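Iodotyrosine deiodinase (Thermotoga neapolitana, PDB 6TYK) catalyses the FMN-dependent reductive dehalogenation of halotyrosines, releasing iodide from mono- and diiodotyrosine to give tyrosine, and works as a homodimer of the nitroreductase family. Local coordinates at residues L27-S30 / L31-N35; G58-R61 / R62-R66; R66-K69 / T70-N74; S116-L119 / A120-Y123. All coordinates share one frame; numbering follows the deposited sequence. Where two conformers were deposited one is given.

Contact 1: residues L27-S30 / L31-N35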
loop_
_atom_site.group_PDB
_atom_site.type_symbol
_atom_site.label_atom_id
_atom_site.label_comp_id
_atom_site.label_asym_id
_atom_site.label_seq_id
_atom_site.Cartn_x
_atom_site.Cartn_y
_atom_site.Cartn_z
ATOM N N LEU A 27 -3.733 -17.985 -6.752
ATOM C CA LEU A 27 -2.738 -17.192 -6.056
ATOM C C LEU A 27 -1.938 -16.347 -7.041
ATOM O O LEU A 27 -1.735 -15.146 -6.834
ATOM C CB LEU A 27 -1.805 -18.107 -5.268
ATOM C CG LEU A 27 -0.664 -17.413 -4.530
ATOM C CD1 LEU A 27 -1.192 -16.325 -3.604
ATOM C CD2 LEU A 27 0.162 -18.438 -3.759
ATOM N N ILE A 28 -1.482 -16.976 -8.119
ATOM C CA ILE A 28 -0.714 -16.268 -9.140
ATOM C C ILE A 28 -1.491 -15.097 -9.738
ATOM O O ILE A 28 -0.911 -14.050 -10.003
ATOM C CB ILE A 28 -0.234 -17.212 -10.263
ATOM C CG1 ILE A 28 0.732 -18.258 -9.696
ATOM C CG2 ILE A 28 0.431 -16.418 -11.385
ATOM C CD1 ILE A 28 1.977 -17.668 -9.077
ATOM N N TYR A 29 -2.797 -15.272 -9.939
ATOM C CA TYR A 29 -3.652 -14.175 -10.397
ATOM C C TYR A 29 -3.468 -12.937 -9.527
ATOM O O TYR A 29 -3.333 -11.824 -10.025
ATOM C CB TYR A 29 -5.128 -14.593 -10.373
ATOM C CG TYR A 29 -6.082 -13.433 -10.555
ATOM C CD1 TYR A 29 -6.374 -12.945 -11.824
ATOM C CD2 TYR A 29 -6.691 -12.824 -9.463
ATOM C CE1 TYR A 29 -7.238 -11.888 -12.001
ATOM C CE2 TYR A 29 -7.553 -11.763 -9.632
ATOM C CZ TYR A 29 -7.824 -11.301 -10.903
ATOM O OH TYR A 29 -8.682 -10.246 -11.087
ATOM N N SER A 30 -3.467 -13.133 -8.217
ATOM C CA SER A 30 -3.366 -12.013 -7.287
ATOM C C SER A 30 -2.017 -11.322 -7.413
ATOM O O SER A 30 -1.920 -10.100 -7.290
ATOM C CB SER A 30 -3.636 -12.448 -5.831
ATOM O OG SER A 30 -2.501 -13.032 -5.190
ATOM N N LEU A 31 -0.973 -12.104 -7.671
ATOM C CA LEU A 31 0.354 -11.530 -7.850
ATOM C C LEU A 31 0.401 -10.732 -9.143
ATOM O O LEU A 31 1.029 -9.680 -9.217
ATOM C CB LEU A 31 1.424 -12.615 -7.870
ATOM C CG LEU A 31 1.433 -13.511 -6.634
ATOM C CD1 LEU A 31 2.647 -14.400 -6.692
ATOM C CD2 LEU A 31 1.417 -12.712 -5.331
ATOM N N LYS A 32 -0.275 -11.234 -10.167
ATOM C CA LYS A 32 -0.311 -10.552 -11.463
ATOM C C LYS A 32 -1.034 -9.211 -11.352
ATOM O O LYS A 32 -0.617 -8.217 -11.935
ATOM C CB LYS A 32 -0.981 -11.445 -12.497
ATOM C CG LYS A 32 -0.091 -12.592 -12.933
ATOM C CD LYS A 32 -0.816 -13.507 -13.897
ATOM C CE LYS A 32 0.088 -14.623 -14.385
ATOM N NZ LYS A 32 -0.636 -15.527 -15.316
ATOM N N VAL A 33 -2.114 -9.179 -10.583
ATOM C CA VAL A 33 -2.805 -7.929 -10.330
ATOM C C VAL A 33 -1.893 -6.966 -9.575
ATOM O O VAL A 33 -1.732 -5.811 -9.966
ATOM C CB VAL A 33 -4.097 -8.155 -9.549
ATOM C CG1 VAL A 33 -4.717 -6.818 -9.210
ATOM C CG2 VAL A 33 -5.063 -9.018 -10.366
ATOM N N ALA A 34 -1.275 -7.453 -8.504
ATOM C CA ALA A 34 -0.401 -6.616 -7.692
ATOM C C ALA A 34 0.738 -6.051 -8.542
ATOM O O ALA A 34 1.157 -4.915 -8.360
ATOM C CB ALA A 34 0.159 -7.411 -6.539
ATOM N N ASN A 35 1.231 -6.863 -9.465
ATOM C CA ASN A 35 2.374 -6.500 -10.280
ATOM C C ASN A 35 2.084 -5.334 -11.222
ATOM O O ASN A 35 3.005 -4.682 -11.718
ATOM C CB ASN A 35 2.803 -7.734 -11.067
ATOM C CG ASN A 35 4.110 -7.543 -11.795
ATOM O OD1 ASN A 35 5.134 -7.240 -11.184
ATOM N ND2 ASN A 35 4.095 -7.768 -13.109
#
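Val33 lies against the ring of Tyr29 one turn earlier on the α-helix 24-35 of this nitroreductase-family fold. Its CG2 methyl makes a CH-pi contact over one face of the ring, 3.9 Å from the centroid and 21° off the normal, displaced toward the rim so that Tyr29 CZ is its nearest ring atom. A branched, apolar residue suits this place because one methyl can reach back along the helix. With its CG anti to the backbone N (chi1 168°), Tyr29 carries its ring along the helix toward Val33. The same aromatic residue takes a cation-pi contact from Lys131 and packs on Leu4 of the second subunit.

Among the aliphatic contacts, Ile28 CD1 meets Leu31 CD1 at 4.1 Å, and both side chains also touch Val181 of the second subunit. Ile28 CG2 touches the extended chain of Lys32 at CE, 3.5 Å away, while Lys32 NZ makes a weak, long ion pair with Glu25. An alanine in place of Lys32 would probably leave Ile28 CG2 without its methylene cover and Glu25 without that distant charge.

The backbone hydrogen bonds follow the helical i to i+4 pattern. Ser30, small and facing helix 113-130, has two conformers, so its side-chain bond is doubtful; in one, OG donates to a lone pair of Leu27 O, 2.8 Å away, which also accepts from Leu31 N.

Contact 2: residues G58-R61 / R62-R66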
loop_
_atom_site.group_PDB
_atom_site.type_symbol
_atom_site.label_atom_id
_atom_site.label_comp_id
_atom_site.label_asym_id
_atom_site.label_seq_id
_atom_site.Cartn_x
_atom_site.Cartn_y
_atom_site.Cartn_z
ATOM N N GLY A 58 5.952 -25.105 9.515
ATOM C CA GLY A 58 6.049 -25.371 10.935
ATOM C C GLY A 58 7.174 -24.583 11.578
ATOM O O GLY A 58 7.012 -24.042 12.677
ATOM N N GLN A 59 8.318 -24.519 10.906
ATOM C CA GLN A 59 9.446 -23.746 11.416
ATOM C C GLN A 59 9.084 -22.273 11.507
ATOM O O GLN A 59 9.366 -21.612 12.509
ATOM C CB GLN A 59 10.680 -23.934 10.535
ATOM C CG GLN A 59 11.249 -25.342 10.543
ATOM C CD GLN A 59 12.350 -25.515 9.516
ATOM O OE1 GLN A 59 12.202 -25.131 8.357
ATOM N NE2 GLN A 59 13.466 -26.092 9.940
ATOM N N ILE A 60 8.442 -21.759 10.462
ATOM C CA ILE A 60 8.027 -20.366 10.448
ATOM C C ILE A 60 7.028 -20.115 11.567
ATOM O O ILE A 60 7.153 -19.145 12.309
ATOM C CB ILE A 60 7.439 -19.972 9.083
ATOM C CG1 ILE A 60 8.561 -19.948 8.038
ATOM C CG2 ILE A 60 6.759 -18.606 9.157
ATOM C CD1 ILE A 60 8.088 -19.753 6.619
ATOM N N ARG A 61 6.061 -21.012 11.712
ATOM C CA ARG A 61 5.062 -20.871 12.761
ATOM C C ARG A 61 5.706 -20.821 14.127
ATOM O O ARG A 61 5.389 -19.953 14.928
ATOM C CB ARG A 61 4.063 -22.021 12.733
ATOM C CG ARG A 61 3.025 -21.934 13.843
ATOM C CD ARG A 61 1.893 -22.909 13.602
ATOM N NE ARG A 61 2.390 -24.261 13.372
ATOM C CZ ARG A 61 2.801 -25.074 14.334
ATOM N NH1 ARG A 61 2.775 -24.668 15.598
ATOM N NH2 ARG A 61 3.234 -26.289 14.029
ATOM N N ARG A 62 6.594 -21.767 14.413
ATOM C CA ARG A 62 7.176 -21.829 15.746
ATOM C C ARG A 62 8.069 -20.632 16.062
ATOM O O ARG A 62 8.051 -20.128 17.186
ATOM C CB ARG A 62 7.892 -23.163 15.965
ATOM C CG ARG A 62 6.914 -24.328 15.998
ATOM C CD ARG A 62 7.588 -25.638 16.350
ATOM N NE ARG A 62 8.460 -26.065 15.269
ATOM C CZ ARG A 62 8.085 -26.834 14.248
ATOM N NH1 ARG A 62 6.845 -27.307 14.172
ATOM N NH2 ARG A 62 8.960 -27.138 13.306
ATOM N N VAL A 63 8.833 -20.169 15.074
ATOM C CA VAL A 63 9.663 -18.986 15.273
ATOM C C VAL A 63 8.780 -17.760 15.529
ATOM O O VAL A 63 9.047 -16.950 16.424
ATOM C CB VAL A 63 10.607 -18.761 14.085
ATOM C CG1 VAL A 63 11.213 -17.376 14.136
ATOM C CG2 VAL A 63 11.684 -19.830 14.091
ATOM N N CYS A 64 7.709 -17.636 14.754
ATOM C CA CYS A 64 6.786 -16.531 14.952
ATOM C C CYS A 64 6.095 -16.620 16.302
ATOM O O CYS A 64 5.987 -15.624 17.002
ATOM C CB CYS A 64 5.763 -16.466 13.813
ATOM S SG CYS A 64 6.513 -15.916 12.278
ATOM N N GLU A 65 5.642 -17.810 16.671
ATOM C CA GLU A 65 4.942 -17.987 17.945
ATOM C C GLU A 65 5.825 -17.644 19.135
ATOM O O GLU A 65 5.365 -17.028 20.101
ATOM C CB GLU A 65 4.401 -19.411 18.079
ATOM C CG GLU A 65 3.120 -19.611 17.301
ATOM C CD GLU A 65 2.556 -21.001 17.435
ATOM O OE1 GLU A 65 3.249 -21.876 17.995
ATOM O OE2 GLU A 65 1.417 -21.220 16.970
ATOM N N ARG A 66 7.094 -18.035 19.064
ATOM C CA ARG A 66 8.028 -17.723 20.143
ATOM C C ARG A 66 8.150 -16.210 20.300
ATOM O O ARG A 66 8.093 -15.666 21.410
ATOM C CB ARG A 66 9.397 -18.339 19.854
ATOM C CG ARG A 66 10.499 -17.863 20.786
ATOM C CD ARG A 66 10.246 -18.287 22.220
ATOM N NE ARG A 66 9.466 -17.306 22.973
ATOM C CZ ARG A 66 9.193 -17.401 24.271
ATOM N NH1 ARG A 66 9.637 -18.437 24.974
ATOM N NH2 ARG A 66 8.475 -16.458 24.869
#
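Arg61 and Glu65, one turn apart on helix 54-74, lie side by side and point the same way, an i to i+4 pair of opposite charges. Their salt bridge is long, with Arg61 NH1 3.7 Å from Glu65 OE1, and the guanidinium and carboxylate planes stand 68° apart. At that length the attraction is probably a weak one, and the aliphatic part of Arg61 lies beside the carboxylate, CG 3.6 Å from Glu65 OE2. That oxygen has a stronger partner in the backbone N of Lys92.

Arg62 folds back toward the start of the helix. A bend at chi3 (-69°) lays its guanidinium over the preceding turn, where Gly58 O sits over the centre of one face, with Arg62 CZ 3.4 Å from it. Gly58 leaves room for this fold; a side chain there would probably crowd Arg62 NH1 in its present place. The two arginines bring like charges near each other, Arg61 NH2 and Arg62 NH1 being 3.8 Å apart with their planes nearly perpendicular, a cost that solvent around this partly buried face may lessen.

The apolar contact is Ile60 CG2 on Cys64 SG, at 4.1 Å. Val63 instead sets its CG2 methyl 3.3 Å from the backbone carbonyl oxygen of Gln59. Four regular i to i+4 backbone bonds join the same two turns.

Gln59, Val63 and Cys64 pack against helix 143-149, whereas Arg61 and Cys64 touch helix 94-97, so this part of helix 54-74 joins two shorter helices.

Contact 3: residues R66-K69 / T70-N74; sequences RSEK and TFYEN. With IYR (3-iodo-tyrosine), chain D.
Glu68 and Tyr72, one turn apart, hold the amino-acid end of the bound 3-iodo-tyrosine. The ligand N donates to Glu68 OE2 at 2.8 Å, and Tyr72 OH donates to the ligand's carboxylate O at 2.6 Å, with that oxygen at the ring edge, in plane. A carboxylate suits the ammonium, and a phenol can reach the carboxylate without adding charge. Phe71 supplies an apolar wall, its CE2 3.9 Å from the ligand's CB.

A bend at chi2 (-67°) swings the Glu68 carboxylate alongside the Phe71 ring, with OE1 3.6 Å from Phe71 CD2 and the two planes 75° apart. Tyr138 OH also bonds to Glu68 OE2, giving that oxygen a second grip. Helix 54-74, ending here, thus contributes part of the halotyrosine zwitterion site, completed by Lys92 and by Met41 N of the second subunit.

Farther from the ligand, Lys69 NZ forms a salt bridge with Glu73 OE2 at 2.9 Å, approaching nearly along the C-O axis. An alanine at Lys69 would probably leave the Glu73 carboxylate without this mate and freer to turn. Arg66 folds back, bent at chi2 and chi3, to give Thr70 OG1 a weak hydrogen bond from NH2, its N-H...O angle only 119°.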
loop_
_atom_site.group_PDB
_atom_site.type_symbol
_atom_site.label_atom_id
_atom_site.label_comp_id
_atom_site.label_asym_id
_atom_site.label_seq_id
_atom_site.Cartn_x
_atom_site.Cartn_y
_atom_site.Cartn_z
ATOM N N ARG A 66 7.094 -18.035 19.064
ATOM C CA ARG A 66 8.028 -17.723 20.143
ATOM C C ARG A 66 8.150 -16.210 20.300
ATOM O O ARG A 66 8.093 -15.666 21.410
ATOM C CB ARG A 66 9.397 -18.339 19.854
ATOM C CG ARG A 66 10.499 -17.863 20.786
ATOM C CD ARG A 66 10.246 -18.287 22.220
ATOM N NE ARG A 66 9.466 -17.306 22.973
ATOM C CZ ARG A 66 9.193 -17.401 24.271
ATOM N NH1 ARG A 66 9.637 -18.437 24.974
ATOM N NH2 ARG A 66 8.475 -16.458 24.869
ATOM N N SER A 67 8.311 -15.538 19.168
ATOM C CA SER A 67 8.436 -14.092 19.139
ATOM C C SER A 67 7.158 -13.438 19.664
ATOM O O SER A 67 7.214 -12.487 20.446
ATOM C CB SER A 67 8.731 -13.631 17.706
ATOM O OG SER A 67 8.889 -12.228 17.611
ATOM N N GLU A 68 6.008 -13.953 19.234
ATOM C CA GLU A 68 4.722 -13.433 19.696
ATOM C C GLU A 68 4.545 -13.653 21.189
ATOM O O GLU A 68 4.029 -12.788 21.889
ATOM C CB GLU A 68 3.558 -14.086 18.942
ATOM C CG GLU A 68 3.484 -13.763 17.454
ATOM C CD GLU A 68 3.161 -12.312 17.163
ATOM O OE1 GLU A 68 3.138 -11.485 18.108
ATOM O OE2 GLU A 68 2.927 -12.009 15.977
ATOM N N LYS A 69 4.966 -14.808 21.688
ATOM C CA LYS A 69 4.773 -15.100 23.101
ATOM C C LYS A 69 5.477 -14.060 23.960
ATOM O O LYS A 69 4.922 -13.558 24.931
ATOM C CB LYS A 69 5.282 -16.494 23.435
ATOM C CG LYS A 69 4.822 -16.978 24.786
ATOM C CD LYS A 69 5.119 -18.450 24.953
ATOM C CE LYS A 69 4.604 -18.957 26.281
ATOM N NZ LYS A 69 5.383 -18.359 27.398
ATOM N N THR A 70 6.702 -13.729 23.580
ATOM C CA THR A 70 7.483 -12.731 24.293
ATOM C C THR A 70 6.815 -11.365 24.151
ATOM O O THR A 70 6.709 -10.598 25.112
ATOM C CB THR A 70 8.914 -12.679 23.743
ATOM O OG1 THR A 70 9.539 -13.955 23.935
ATOM C CG2 THR A 70 9.726 -11.610 24.443
ATOM N N PHE A 71 6.353 -11.074 22.940
ATOM C CA PHE A 71 5.646 -9.830 22.669
ATOM C C PHE A 71 4.415 -9.681 23.563
ATOM O O PHE A 71 4.216 -8.640 24.188
ATOM C CB PHE A 71 5.261 -9.765 21.188
ATOM C CG PHE A 71 4.258 -8.693 20.860
ATOM C CD1 PHE A 71 4.655 -7.378 20.687
ATOM C CD2 PHE A 71 2.918 -9.007 20.707
ATOM C CE1 PHE A 71 3.729 -6.393 20.382
ATOM C CE2 PHE A 71 1.995 -8.031 20.393
ATOM C CZ PHE A 71 2.401 -6.723 20.231
ATOM N N TYR A 72 3.595 -10.724 23.640
ATOM C CA TYR A 72 2.386 -10.675 24.461
ATOM C C TYR A 72 2.680 -10.523 25.954
ATOM O O TYR A 72 1.886 -9.946 26.691
ATOM C CB TYR A 72 1.489 -11.889 24.186
ATOM C CG TYR A 72 0.577 -11.661 23.005
ATOM C CD1 TYR A 72 0.997 -11.931 21.714
ATOM C CD2 TYR A 72 -0.687 -11.128 23.185
ATOM C CE1 TYR A 72 0.169 -11.704 20.639
ATOM C CE2 TYR A 72 -1.519 -10.899 22.123
ATOM C CZ TYR A 72 -1.087 -11.186 20.849
ATOM O OH TYR A 72 -1.920 -10.950 19.784
ATOM N N GLU A 73 3.833 -11.022 26.383
ATOM C CA GLU A 73 4.259 -10.879 27.775
ATOM C C GLU A 73 4.742 -9.464 28.097
ATOM O O GLU A 73 4.766 -9.062 29.261
ATOM C CB GLU A 73 5.363 -11.891 28.095
ATOM C CG GLU A 73 4.906 -13.339 28.014
ATOM C CD GLU A 73 6.060 -14.323 28.078
ATOM O OE1 GLU A 73 7.227 -13.876 28.055
ATOM O OE2 GLU A 73 5.798 -15.544 28.149
ATOM N N ASN A 74 5.117 -8.710 27.069
ATOM C CA ASN A 74 5.738 -7.402 27.273
ATOM C C ASN A 74 4.943 -6.213 26.742
ATOM O O ASN A 74 5.140 -5.083 27.197
ATOM C CB ASN A 74 7.141 -7.387 26.663
ATOM C CG ASN A 74 8.099 -8.294 27.399
ATOM O OD1 ASN A 74 8.115 -8.329 28.629
ATOM N ND2 ASN A 74 8.903 -9.040 26.651
HETATM N N IYR D . 1.396 -9.648 15.544
HETATM C CA IYR D . 0.599 -9.844 16.728
HETATM C CB IYR D . -0.161 -8.615 17.255
HETATM C CC IYR D . -0.992 -7.880 16.261
HETATM C CD IYR D . -0.489 -6.714 15.685
HETATM C CE IYR D . -1.227 -5.962 14.769
HETATM I IE IYR D . -0.392 -4.312 13.966
HETATM C CF IYR D . -2.517 -6.387 14.439
HETATM O OF IYR D . -3.313 -5.712 13.559
HETATM C CG IYR D . -3.044 -7.566 15.000
HETATM C CH IYR D . -2.289 -8.293 15.914
HETATM C C IYR D . -0.426 -10.950 16.551
HETATM O O IYR D . -1.148 -11.464 17.405
HETATM O OXT IYR D . -0.537 -11.410 15.281
#

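Contact 4: residues S116-L119 / A120-Y123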
loop_
_atom_site.group_PDB
_atom_site.type_symbol
_atom_site.label_atom_id
_atom_site.label_comp_id
_atom_site.label_asym_id
_atom_site.label_seq_id
_atom_site.Cartn_x
_atom_site.Cartn_y
_atom_site.Cartn_z
ATOM N N SER A 116 5.986 1.340 -2.094
ATOM C CA SER A 116 5.509 0.715 -3.318
ATOM C C SER A 116 5.010 -0.703 -3.066
ATOM O O SER A 116 3.971 -1.114 -3.589
ATOM C CB SER A 116 6.623 0.697 -4.350
ATOM O OG SER A 116 7.043 2.016 -4.665
ATOM N N VAL A 117 5.738 -1.452 -2.246
ATOM C CA VAL A 117 5.329 -2.815 -1.970
ATOM C C VAL A 117 4.014 -2.844 -1.195
ATOM O O VAL A 117 3.129 -3.627 -1.510
ATOM C CB VAL A 117 6.438 -3.617 -1.269
ATOM C CG1 VAL A 117 5.899 -4.944 -0.773
ATOM C CG2 VAL A 117 7.622 -3.826 -2.227
ATOM N N TRP A 118 3.859 -1.968 -0.207
ATOM C CA TRP A 118 2.610 -1.943 0.551
ATOM C C TRP A 118 1.428 -1.501 -0.300
ATOM O O TRP A 118 0.329 -2.041 -0.175
ATOM C CB TRP A 118 2.764 -1.145 1.847
ATOM C CG TRP A 118 3.438 -2.006 2.855
ATOM C CD1 TRP A 118 4.776 -2.052 3.149
ATOM C CD2 TRP A 118 2.816 -3.025 3.652
ATOM N NE1 TRP A 118 5.017 -3.039 4.085
ATOM C CE2 TRP A 118 3.829 -3.638 4.416
ATOM C CE3 TRP A 118 1.502 -3.478 3.787
ATOM C CZ2 TRP A 118 3.562 -4.668 5.314
ATOM C CZ3 TRP A 118 1.242 -4.493 4.672
ATOM C CH2 TRP A 118 2.264 -5.080 5.424
ATOM N N LEU A 119 1.669 -0.571 -1.220
ATOM C CA LEU A 119 0.644 -0.181 -2.179
ATOM C C LEU A 119 0.207 -1.411 -2.991
ATOM O O LEU A 119 -0.987 -1.695 -3.136
ATOM C CB LEU A 119 1.214 0.900 -3.079
ATOM C CG LEU A 119 0.261 1.658 -3.988
ATOM C CD1 LEU A 119 0.929 2.945 -4.427
ATOM C CD2 LEU A 119 -0.107 0.825 -5.190
ATOM N N ALA A 120 1.185 -2.158 -3.505
ATOM C CA ALA A 120 0.911 -3.374 -4.266
ATOM C C ALA A 120 0.184 -4.414 -3.412
ATOM O O ALA A 120 -0.650 -5.152 -3.923
ATOM C CB ALA A 120 2.204 -3.952 -4.818
ATOM N N VAL A 121 0.490 -4.474 -2.117
ATOM C CA VAL A 121 -0.226 -5.382 -1.228
ATOM C C VAL A 121 -1.725 -5.039 -1.178
ATOM O O VAL A 121 -2.575 -5.928 -1.125
ATOM C CB VAL A 121 0.395 -5.414 0.181
ATOM C CG1 VAL A 121 -0.542 -6.136 1.164
ATOM C CG2 VAL A 121 1.759 -6.072 0.153
ATOM N N GLY A 122 -2.049 -3.757 -1.245
ATOM C CA GLY A 122 -3.442 -3.347 -1.342
ATOM C C GLY A 122 -4.121 -3.940 -2.565
ATOM O O GLY A 122 -5.215 -4.487 -2.458
ATOM N N TYR A 123 -3.460 -3.855 -3.724
ATOM C CA TYR A 123 -3.976 -4.496 -4.931
ATOM C C TYR A 123 -4.158 -5.988 -4.681
ATOM O O TYR A 123 -5.177 -6.579 -5.026
ATOM C CB TYR A 123 -2.993 -4.347 -6.089
ATOM C CG TYR A 123 -3.010 -3.043 -6.859
ATOM C CD1 TYR A 123 -3.194 -1.819 -6.232
ATOM C CD2 TYR A 123 -2.790 -3.051 -8.230
ATOM C CE1 TYR A 123 -3.180 -0.639 -6.954
ATOM C CE2 TYR A 123 -2.767 -1.877 -8.967
ATOM C CZ TYR A 123 -2.969 -0.677 -8.324
ATOM O OH TYR A 123 -2.956 0.496 -9.036
#
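Ala120, Val121 and Gly122 donate their backbone N-H groups to the carbonyls of Ser116, Val117 and Trp118 in regular α-helical i to i+4 fashion, and Tyr123 N completes the run with a weak 3.3 Å bond to Leu119 O. Leu119 and Tyr123 lie side by side, pointing the same way, and Leu119 CD2 touches Tyr123 CE1 at 3.8 Å. Leu119 reaches this ring because chi1 (-169°) sets CG beside its own carbonyl carbon, leading on toward the next turn. Val121 has two apolar neighbours on the preceding turn: its CB is 4.2 Å from Trp118 CE3, and its CG2 is 4.4 Å from Val117 CG1.

Ala120 and Gly122 keep their positions small: Ala120 sets only a methyl against Trp46, and Gly122 allows Tyr123 of the second subunit to pack on it. Leu119 and Val121 also meet Val121 and Leu119 of that subunit, a reciprocal dimer contact.

Two buried polar groups have partners: Ser116 OG bonds to Tyr112 O and Gly40 N, and Trp118 NE1 to Glu159. Ser116 touches one bound FMN and Trp118 the other. The side chains of residues 116-123 are thus mostly apolar, as suits a buried stretch that packs against the second subunit close to both flavins.

The contacts follow chain order on three helices: contact 1 on helix 24-35, contacts 2 and 3 on successive turns of helix 54-74, overlapping at Arg66, and contact 4 on helix 113-130. Contacts 1 and 4 have centres 11 Å apart and touch directly, Ala34 CB lying 3.5 Å from Ala120 O; both also reach the second subunit. Contact 3 lies on the opposite side of the chain's centre from both, its centre about 33 Å from that of contact 1 and 28 Å from that of contact 4. Helices 24-35 and 113-130 thus pack together where the chain meets the second subunit, while the end of helix 54-74 contributes Glu68 and Tyr72 to the substrate site.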